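Local coordinates for protein predicted protease of the collagenase family (Methanopyrus kandleri, PDB 5D88) that binds zinc and probably acts as a peptidase of the U32 family, built on a TIM barrel, at residues V46-H51 against V80-D85; A167-E172 against W235-E240. All blocks are in the same frame, centred on the assembly; numbering follows the deposited sequence. Where two conformers were deposited one is given.

In the fold
Both contacts belong to one TIM barrel but share no strand or helix, their centres about 25 Å apart and their nearest atoms about 14 Å. Contact 1 is core: it zips strand 43-47 to strand 79-83, neighbours in the closed parallel sheet, and continues just past their C-terminal ends, through Val-48, His-51 and Met-84. Contact 2 is at the surface, where the loop between strand 161-163 and helix 172-181 meets the loop leading to the last strand, 244-247. The chemistry follows the place: three backbone bonds and valine, leucine and methionine packing in the first, one backbone bond, bridging water and a salt bridge within one of the loops in the second.

Contact 1: residues V46-H51 against V80-D85; sequences VPVTEH and VQALMD
With chi1 at -167° and chi2 at 176°, the Met-84 side chain runs out extended as far as SD, which reaches His-51 on the 3-10 turn that follows strand 43-47. There SD lies 3.5 Å from CB of His-51, while it stands obliquely to the imidazole. Val-48 was modelled in two conformers; in the one described, chi1 of -73° places CG2 between the backbone N and the carbonyl carbon, and this methyl rests 3.7 Å from CB of Met-84. In the same conformer the other methyl, CG1, lies 3.9 Å from CB of Ala-82, so the two branches of one valine serve two residues of segment 80-85.

The backbones pair in parallel, Val-46 beside Ala-82 and Pro-47 beside Leu-83. Val-46 N donates to Gln-81 O (2.9 Å), and Val-46 O accepts from Leu-83 N at 2.8 Å. Val-48 N then continues the ladder to Leu-83 O at 3.0 Å. Pro-47 has no N-H, but its CA approaches Leu-83 O in a CA-H...O contact.

CG1 of Val-46 meets CG1 of Val-80 at 4.1 Å, under helix 63-75, the crossover of this beta-alpha-beta unit; helix 98-113 packs on Ala-82, Met-84 and His-51. Shortening Met-84 to an alanine is likely to leave CB of His-51 without its sulfur neighbour and to open a gap toward Thr-105 and Leu-106 of helix 98-113. Gln-81 turns its amide away to Arg-187.

Thus the backbone bonds set the register of two adjacent barrel strands, and both the last of them and the apolar packing extend past the strand ends, where the Met-84 side chain is about 12 Å from that of the zinc ligand Cys-88.

Contact 2: residues A167-E172 against W235-E240; sequences ALNSNE and WEVREE
Glu-236 O accepts, at 2.9 Å, from a water that reaches across to the 167-172 loop and hydrogen-bonds Ser-170 OG at 2.8 Å. A second water lies between Asn-169 ND2 and Glu-236 O, but its distances are unusually short and this bridge is doubtful. The amide of Asn-169 is fixed further by its ND2 bond to Ala-189 O, and its CB lies 3.5 Å from Glu-236 O.

A single direct backbone bond joins the loops, from Arg-238 N to Asn-169 O (3.0 Å, 163° at the hydrogen). Beside it CG2 of Val-237 packs on the same carbonyl oxygen, while the valine also touches Thr-188 and Val-190 of strand 185-190.

The Arg-238 chain runs alongside Ser-170, its CD 3.7 Å from Ser-170 O, then bends at chi3 (63°). Beyond the bend, NH1 comes within 3.5 Å of CB of Glu-172, in the first turn of helix 172-181. NE and NH2 lie side-on to Glu-240 of the same segment, both donating to OE2; NE makes the shorter bond, at 2.9 Å, with OE2 near the guanidinium plane. Glu-172 directs its own carboxylate to Ser-176.

Water, one backbone bond and the side-chain contacts of Asn-169, Val-237 and Arg-238 therefore join two surface loops of the barrel, and the salt bridge is likely to steady the guanidinium where the aliphatic part of Arg-238 lies alongside Ser-170.

Contact 1: residues V46-H51 against V80-D85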
ATOM      1  N   VAL A  46       9.959  11.420 -16.379  1.00 27.61           N
ATOM      2  CA  VAL A  46      10.916  12.092 -15.516  1.00 27.40           C
ATOM      3  C   VAL A  46      10.319  12.212 -14.115  1.00 25.23           C
ATOM      4  O   VAL A  46       9.204  12.731 -13.950  1.00 26.21           O
ATOM      5  CB  VAL A  46      11.327  13.469 -16.080  1.00 30.87           C
ATOM      6  CG1 VAL A  46      10.147  14.371 -16.262  1.00 36.57           C
ATOM      7  CG2 VAL A  46      12.350  14.130 -15.194  1.00 30.57           C
ATOM      8  N   PRO A  47      11.004  11.724 -13.082  1.00 25.37           N
ATOM      9  CA  PRO A  47      10.489  11.850 -11.711  1.00 25.03           C
ATOM     10  C   PRO A  47      10.453  13.300 -11.282  1.00 25.07           C
ATOM     11  O   PRO A  47      11.463  14.004 -11.384  1.00 27.18           O
ATOM     12  CB  PRO A  47      11.506  11.065 -10.866  1.00 25.48           C
ATOM     13  CG  PRO A  47      12.277  10.288 -11.810  1.00 26.99           C
ATOM     14  CD  PRO A  47      12.294  11.025 -13.103  1.00 25.59           C
ATOM     15  N   VAL A  48       9.309  13.724 -10.748  1.00 25.14           N
ATOM     16  CA  VAL A  48       9.220  15.058 -10.159  0.76 25.48           C
ATOM     17  C   VAL A  48       9.328  14.853  -8.654  1.00 26.13           C
ATOM     18  O   VAL A  48       8.341  14.871  -7.911  1.00 26.10           O
ATOM     19  CB  VAL A  48       7.966  15.833 -10.605  0.76 26.70           C
ATOM     20  CG1 VAL A  48       8.146  16.273 -12.066  0.76 28.27           C
ATOM     21  CG2 VAL A  48       6.691  15.019 -10.442  0.76 27.41           C
ATOM     22  N   THR A  49      10.569  14.665  -8.223  1.00 26.34           N
ATOM     23  CA  THR A  49      10.896  14.108  -6.921  1.00 25.53           C
ATOM     24  C   THR A  49      10.170  14.781  -5.774  1.00 25.08           C
ATOM     25  O   THR A  49       9.592  14.107  -4.911  1.00 25.30           O
ATOM     26  CB  THR A  49      12.401  14.218  -6.750  1.00 27.43           C
ATOM     27  OG1 THR A  49      13.011  13.641  -7.918  1.00 27.36           O
ATOM     28  CG2 THR A  49      12.847  13.506  -5.500  1.00 27.12           C
ATOM     29  N   GLU A  50      10.251  16.106  -5.702  1.00 25.99           N
ATOM     30  CA  GLU A  50       9.766  16.805  -4.527  1.00 26.26           C
ATOM     31  C   GLU A  50       8.243  16.759  -4.397  1.00 24.31           C
ATOM     32  O   GLU A  50       7.729  17.161  -3.361  1.00 25.85           O
ATOM     33  CB  GLU A  50      10.265  18.258  -4.542  1.00 30.82           C
ATOM     34  CG  GLU A  50       9.602  19.165  -5.562  1.00 35.53           C
ATOM     35  CD  GLU A  50       9.819  20.652  -5.277  1.00 43.25           C
ATOM     36  OE1 GLU A  50       9.254  21.189  -4.301  1.00 47.87           O
ATOM     37  OE2 GLU A  50      10.549  21.301  -6.039  1.00 46.65           O
ATOM     38  N   HIS A  51       7.526  16.227  -5.382  1.00 23.72           N
ATOM     39  CA  HIS A  51       6.094  16.038  -5.284  1.00 24.95           C
ATOM     40  C   HIS A  51       5.676  14.612  -4.958  1.00 25.98           C
ATOM     41  O   HIS A  51       4.471  14.353  -4.832  1.00 25.16           O
ATOM     42  CB  HIS A  51       5.456  16.528  -6.569  1.00 28.41           C
ATOM     43  CG  HIS A  51       5.657  17.992  -6.755  1.00 32.84           C
ATOM     44  ND1 HIS A  51       6.298  18.539  -7.844  1.00 39.03           N
ATOM     45  CD2 HIS A  51       5.357  19.025  -5.936  1.00 32.21           C
ATOM     46  CE1 HIS A  51       6.349  19.853  -7.705  1.00 39.10           C
ATOM     47  NE2 HIS A  51       5.785  20.174  -6.555  1.00 37.98           N
ATOM     48  N   VAL A  80       6.892  14.144 -23.013  1.00 32.76           N
ATOM     49  CA  VAL A  80       7.371  14.167 -21.634  1.00 33.13           C
ATOM     50  C   VAL A  80       6.227  13.870 -20.683  1.00 30.90           C
ATOM     51  O   VAL A  80       5.204  14.567 -20.690  1.00 31.66           O
ATOM     52  CB  VAL A  80       8.010  15.521 -21.273  1.00 33.51           C
ATOM     53  CG1 VAL A  80       8.419  15.548 -19.809  1.00 34.75           C
ATOM     54  CG2 VAL A  80       9.202  15.800 -22.192  1.00 35.46           C
ATOM     55  N   GLN A  81       6.424  12.889 -19.813  1.00 27.38           N
ATOM     56  CA  GLN A  81       5.502  12.660 -18.717  1.00 26.57           C
ATOM     57  C   GLN A  81       6.231  12.797 -17.390  1.00 26.58           C
ATOM     58  O   GLN A  81       7.377  12.365 -17.240  1.00 27.97           O
ATOM     59  CB  GLN A  81       4.838  11.290 -18.825  1.00 27.96           C
ATOM     60  CG  GLN A  81       3.921  11.188 -20.031  1.00 29.32           C
ATOM     61  CD  GLN A  81       3.325   9.810 -20.250  1.00 30.08           C
ATOM     62  OE1 GLN A  81       3.775   8.813 -19.684  1.00 29.38           O
ATOM     63  NE2 GLN A  81       2.312   9.748 -21.103  1.00 30.99           N
ATOM     64  N   ALA A  82       5.568  13.459 -16.455  1.00 27.15           N
ATOM     65  CA  ALA A  82       6.041  13.569 -15.086  1.00 25.14           C
ATOM     66  C   ALA A  82       5.651  12.316 -14.321  1.00 25.37           C
ATOM     67  O   ALA A  82       4.491  11.898 -14.358  1.00 27.38           O
ATOM     68  CB  ALA A  82       5.419  14.797 -14.413  1.00 26.63           C
ATOM     69  N   LEU A  83       6.609  11.742 -13.605  1.00 25.01           N
ATOM     70  CA  LEU A  83       6.358  10.626 -12.698  1.00 24.62           C
ATOM     71  C   LEU A  83       6.154  11.189 -11.299  1.00 22.83           C
ATOM     72  O   LEU A  83       7.090  11.713 -10.682  1.00 25.17           O
ATOM     73  CB  LEU A  83       7.512   9.625 -12.737  1.00 23.25           C
ATOM     74  CG  LEU A  83       7.405   8.378 -11.856  1.00 24.76           C
ATOM     75  CD1 LEU A  83       6.236   7.484 -12.311  1.00 27.26           C
ATOM     76  CD2 LEU A  83       8.695   7.612 -11.912  1.00 27.26           C
ATOM     77  N   MET A  84       4.924  11.076 -10.813  1.00 22.94           N
ATOM     78  CA  MET A  84       4.498  11.596  -9.508  1.00 21.23           C
ATOM     79  C   MET A  84       3.607  10.525  -8.887  1.00 22.75           C
ATOM     80  O   MET A  84       2.437  10.738  -8.589  1.00 23.85           O
ATOM     81  CB  MET A  84       3.756  12.928  -9.645  1.00 24.14           C
ATOM     82  CG  MET A  84       3.580  13.636  -8.319  1.00 27.44           C
ATOM     83  SD  MET A  84       2.823  15.246  -8.526  1.00 27.78           S
ATOM     84  CE  MET A  84       1.259  14.719  -9.128  1.00 29.48           C
ATOM     85  N   ASP A  85       4.168   9.325  -8.707  1.00 21.31           N
ATOM     86  CA  ASP A  85       3.358   8.148  -8.423  1.00 21.24           C
ATOM     87  C   ASP A  85       3.431   7.714  -6.970  1.00 21.67           C
ATOM     88  O   ASP A  85       3.298   6.528  -6.678  1.00 22.40           O
ATOM     89  CB  ASP A  85       3.719   6.991  -9.350  1.00 21.84           C
ATOM     90  CG  ASP A  85       5.115   6.444  -9.139  1.00 22.74           C
ATOM     91  OD1 ASP A  85       5.945   7.061  -8.477  1.00 23.22           O
ATOM     92  OD2 ASP A  85       5.379   5.356  -9.673  1.00 26.13           O
TER

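Contact 2: residues A167-E172 against W235-E240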
ATOM      1  N   ALA A 167       3.742  -8.260 -12.689  1.00 31.18           N
ATOM      2  CA  ALA A 167       3.501  -9.698 -12.697  1.00 33.75           C
ATOM      3  C   ALA A 167       2.695 -10.135 -13.911  1.00 34.15           C
ATOM      4  O   ALA A 167       2.755 -11.311 -14.281  1.00 36.01           O
ATOM      5  CB  ALA A 167       2.792 -10.140 -11.413  1.00 36.18           C
ATOM      6  N   LEU A 168       1.982  -9.219 -14.560  1.00 32.37           N
ATOM      7  CA  LEU A 168       1.163  -9.544 -15.726  1.00 32.35           C
ATOM      8  C   LEU A 168       1.888  -9.360 -17.053  1.00 34.38           C
ATOM      9  O   LEU A 168       1.274  -9.552 -18.110  1.00 35.19           O
ATOM     10  CB  LEU A 168      -0.094  -8.679 -15.728  1.00 33.43           C
ATOM     11  CG  LEU A 168      -1.240  -9.172 -14.846  1.00 38.51           C
ATOM     12  CD1 LEU A 168      -0.832  -9.194 -13.394  1.00 42.41           C
ATOM     13  CD2 LEU A 168      -2.457  -8.290 -15.028  1.00 37.34           C
ATOM     14  N   ASN A 169       3.176  -9.017 -17.025  1.00 35.05           N
ATOM     15  CA  ASN A 169       3.867  -8.576 -18.228  1.00 35.31           C
ATOM     16  C   ASN A 169       3.953  -9.655 -19.294  1.00 37.27           C
ATOM     17  O   ASN A 169       4.147  -9.321 -20.466  1.00 37.76           O
ATOM     18  CB  ASN A 169       5.275  -8.121 -17.880  1.00 35.27           C
ATOM     19  CG  ASN A 169       5.313  -6.728 -17.334  1.00 35.14           C
ATOM     20  OD1 ASN A 169       4.273  -6.084 -17.178  1.00 32.85           O
ATOM     21  ND2 ASN A 169       6.520  -6.236 -17.042  1.00 36.12           N
ATOM     22  N   SER A 170       3.841 -10.933 -18.927  1.00 36.59           N
ATOM     23  CA  SER A 170       3.861 -12.011 -19.911  1.00 40.10           C
ATOM     24  C   SER A 170       2.595 -12.851 -19.857  1.00 40.95           C
ATOM     25  O   SER A 170       2.582 -13.973 -20.371  1.00 44.06           O
ATOM     26  CB  SER A 170       5.081 -12.924 -19.717  1.00 41.04           C
ATOM     27  OG  SER A 170       6.295 -12.267 -20.009  1.00 42.82           O
ATOM     28  N   ASN A 171       1.530 -12.336 -19.263  1.00 40.95           N
ATOM     29  CA  ASN A 171       0.351 -13.135 -18.950  1.00 42.55           C
ATOM     30  C   ASN A 171      -0.758 -12.770 -19.934  1.00 44.38           C
ATOM     31  O   ASN A 171      -1.525 -11.834 -19.710  1.00 42.84           O
ATOM     32  CB  ASN A 171      -0.077 -12.918 -17.500  1.00 43.70           C
ATOM     33  CG  ASN A 171      -1.072 -13.964 -17.034  1.00 47.32           C
ATOM     34  OD1 ASN A 171      -1.896 -14.429 -17.810  1.00 48.19           O
ATOM     35  ND2 ASN A 171      -1.001 -14.333 -15.767  1.00 49.08           N
ATOM     36  N   GLU A 172      -0.861 -13.545 -21.021  1.00 46.96           N
ATOM     37  CA  GLU A 172      -1.831 -13.205 -22.061  1.00 53.90           C
ATOM     38  C   GLU A 172      -3.257 -13.281 -21.531  1.00 52.24           C
ATOM     39  O   GLU A 172      -4.079 -12.401 -21.813  1.00 53.25           O
ATOM     40  CB  GLU A 172      -1.664 -14.122 -23.271  1.00 62.69           C
ATOM     41  CG  GLU A 172      -2.582 -13.764 -24.444  1.00 72.89           C
ATOM     42  CD  GLU A 172      -3.895 -14.556 -24.472  1.00 84.00           C
ATOM     43  OE1 GLU A 172      -3.859 -15.805 -24.364  1.00 88.42           O
ATOM     44  OE2 GLU A 172      -4.969 -13.925 -24.622  1.00 87.66           O
ATOM     45  N   TRP A 235      11.688  -8.669 -15.576  1.00 32.52           N
ATOM     46  CA  TRP A 235      12.497  -8.280 -16.729  1.00 33.93           C
ATOM     47  C   TRP A 235      11.905  -8.755 -18.037  1.00 36.75           C
ATOM     48  O   TRP A 235      12.154  -8.143 -19.083  1.00 39.90           O
ATOM     49  CB  TRP A 235      13.920  -8.843 -16.598  1.00 35.45           C
ATOM     50  CG  TRP A 235      14.647  -8.304 -15.416  1.00 35.31           C
ATOM     51  CD1 TRP A 235      14.954  -8.969 -14.259  1.00 34.90           C
ATOM     52  CD2 TRP A 235      15.132  -6.963 -15.249  1.00 35.63           C
ATOM     53  NE1 TRP A 235      15.601  -8.124 -13.393  1.00 36.07           N
ATOM     54  CE2 TRP A 235      15.727  -6.891 -13.975  1.00 36.51           C
ATOM     55  CE3 TRP A 235      15.126  -5.820 -16.061  1.00 35.88           C
ATOM     56  CZ2 TRP A 235      16.313  -5.716 -13.487  1.00 37.69           C
ATOM     57  CZ3 TRP A 235      15.721  -4.667 -15.581  1.00 38.59           C
ATOM     58  CH2 TRP A 235      16.304  -4.626 -14.302  1.00 38.75           C
ATOM     59  N   GLU A 236      11.136  -9.830 -17.992  1.00 37.57           N
ATOM     60  CA  GLU A 236      10.554 -10.411 -19.185  1.00 43.77           C
ATOM     61  C   GLU A 236       9.256  -9.699 -19.513  1.00 40.87           C
ATOM     62  O   GLU A 236       8.551  -9.220 -18.626  1.00 41.11           O
ATOM     63  CB  GLU A 236      10.294 -11.899 -18.962  1.00 49.81           C
ATOM     64  CG  GLU A 236      11.531 -12.678 -18.528  1.00 58.75           C
ATOM     65  CD  GLU A 236      12.395 -13.110 -19.700  1.00 68.44           C
ATOM     66  OE1 GLU A 236      11.930 -13.021 -20.859  1.00 72.64           O
ATOM     67  OE2 GLU A 236      13.544 -13.545 -19.466  1.00 71.50           O
ATOM     68  N   VAL A 237       8.928  -9.634 -20.800  1.00 41.19           N
ATOM     69  CA  VAL A 237       7.691  -8.988 -21.205  1.00 40.69           C
ATOM     70  C   VAL A 237       7.268  -9.538 -22.550  1.00 41.88           C
ATOM     71  O   VAL A 237       8.098  -9.958 -23.354  1.00 42.67           O
ATOM     72  CB  VAL A 237       7.866  -7.454 -21.255  1.00 43.44           C
ATOM     73  CG1 VAL A 237       8.980  -7.094 -22.213  1.00 43.42           C
ATOM     74  CG2 VAL A 237       6.546  -6.782 -21.622  1.00 44.51           C
ATOM     75  N   ARG A 238       5.971  -9.511 -22.796  1.00 42.11           N
ATOM     76  CA  ARG A 238       5.390  -9.828 -24.094  1.00 45.11           C
ATOM     77  C   ARG A 238       4.805  -8.526 -24.638  1.00 45.29           C
ATOM     78  O   ARG A 238       3.668  -8.154 -24.332  1.00 46.54           O
ATOM     79  CB  ARG A 238       4.364 -10.935 -23.951  1.00 48.72           C
ATOM     80  CG  ARG A 238       5.034 -12.302 -23.811  1.00 53.94           C
ATOM     81  CD  ARG A 238       4.027 -13.409 -23.713  1.00 58.41           C
ATOM     82  NE  ARG A 238       3.242 -13.491 -24.936  1.00 64.75           N
ATOM     83  CZ  ARG A 238       2.147 -14.227 -25.078  1.00 69.40           C
ATOM     84  NH1 ARG A 238       1.692 -14.947 -24.057  1.00 72.07           N
ATOM     85  NH2 ARG A 238       1.502 -14.236 -26.239  1.00 69.26           N
ATOM     86  N   GLU A 239       5.609  -7.814 -25.435  1.00 45.83           N
ATOM     87  CA  GLU A 239       5.233  -6.455 -25.814  1.00 49.80           C
ATOM     88  C   GLU A 239       3.986  -6.435 -26.668  1.00 49.22           C
ATOM     89  O   GLU A 239       3.249  -5.447 -26.651  1.00 48.09           O
ATOM     90  CB  GLU A 239       6.363  -5.766 -26.570  1.00 54.24           C
ATOM     91  CG  GLU A 239       7.570  -5.464 -25.729  1.00 58.46           C
ATOM     92  CD  GLU A 239       8.545  -4.565 -26.448  1.00 63.58           C
ATOM     93  OE1 GLU A 239       8.260  -4.172 -27.606  1.00 64.74           O
ATOM     94  OE2 GLU A 239       9.592  -4.241 -25.845  1.00 65.20           O
ATOM     95  N   GLU A 240       3.739  -7.507 -27.422  1.00 49.49           N
ATOM     96  CA  GLU A 240       2.573  -7.561 -28.295  1.00 50.75           C
ATOM     97  C   GLU A 240       1.267  -7.474 -27.516  1.00 47.97           C
ATOM     98  O   GLU A 240       0.220  -7.218 -28.121  1.00 50.16           O
ATOM     99  CB  GLU A 240       2.614  -8.846 -29.148  1.00 52.15           C
ATOM    100  CG  GLU A 240       2.367 -10.168 -28.396  1.00 52.93           C
ATOM    101  CD  GLU A 240       3.616 -10.750 -27.732  1.00 56.22           C
ATOM    102  OE1 GLU A 240       4.646 -10.053 -27.615  1.00 55.56           O
ATOM    103  OE2 GLU A 240       3.558 -11.922 -27.314  1.00 59.85           O
TER
HETATM  104  O   HOH W   1       8.902  -6.927 -17.700  1.00 44.57           O
HETATM  105  O   HOH W   2       6.976 -11.331 -17.508  1.00 37.00           O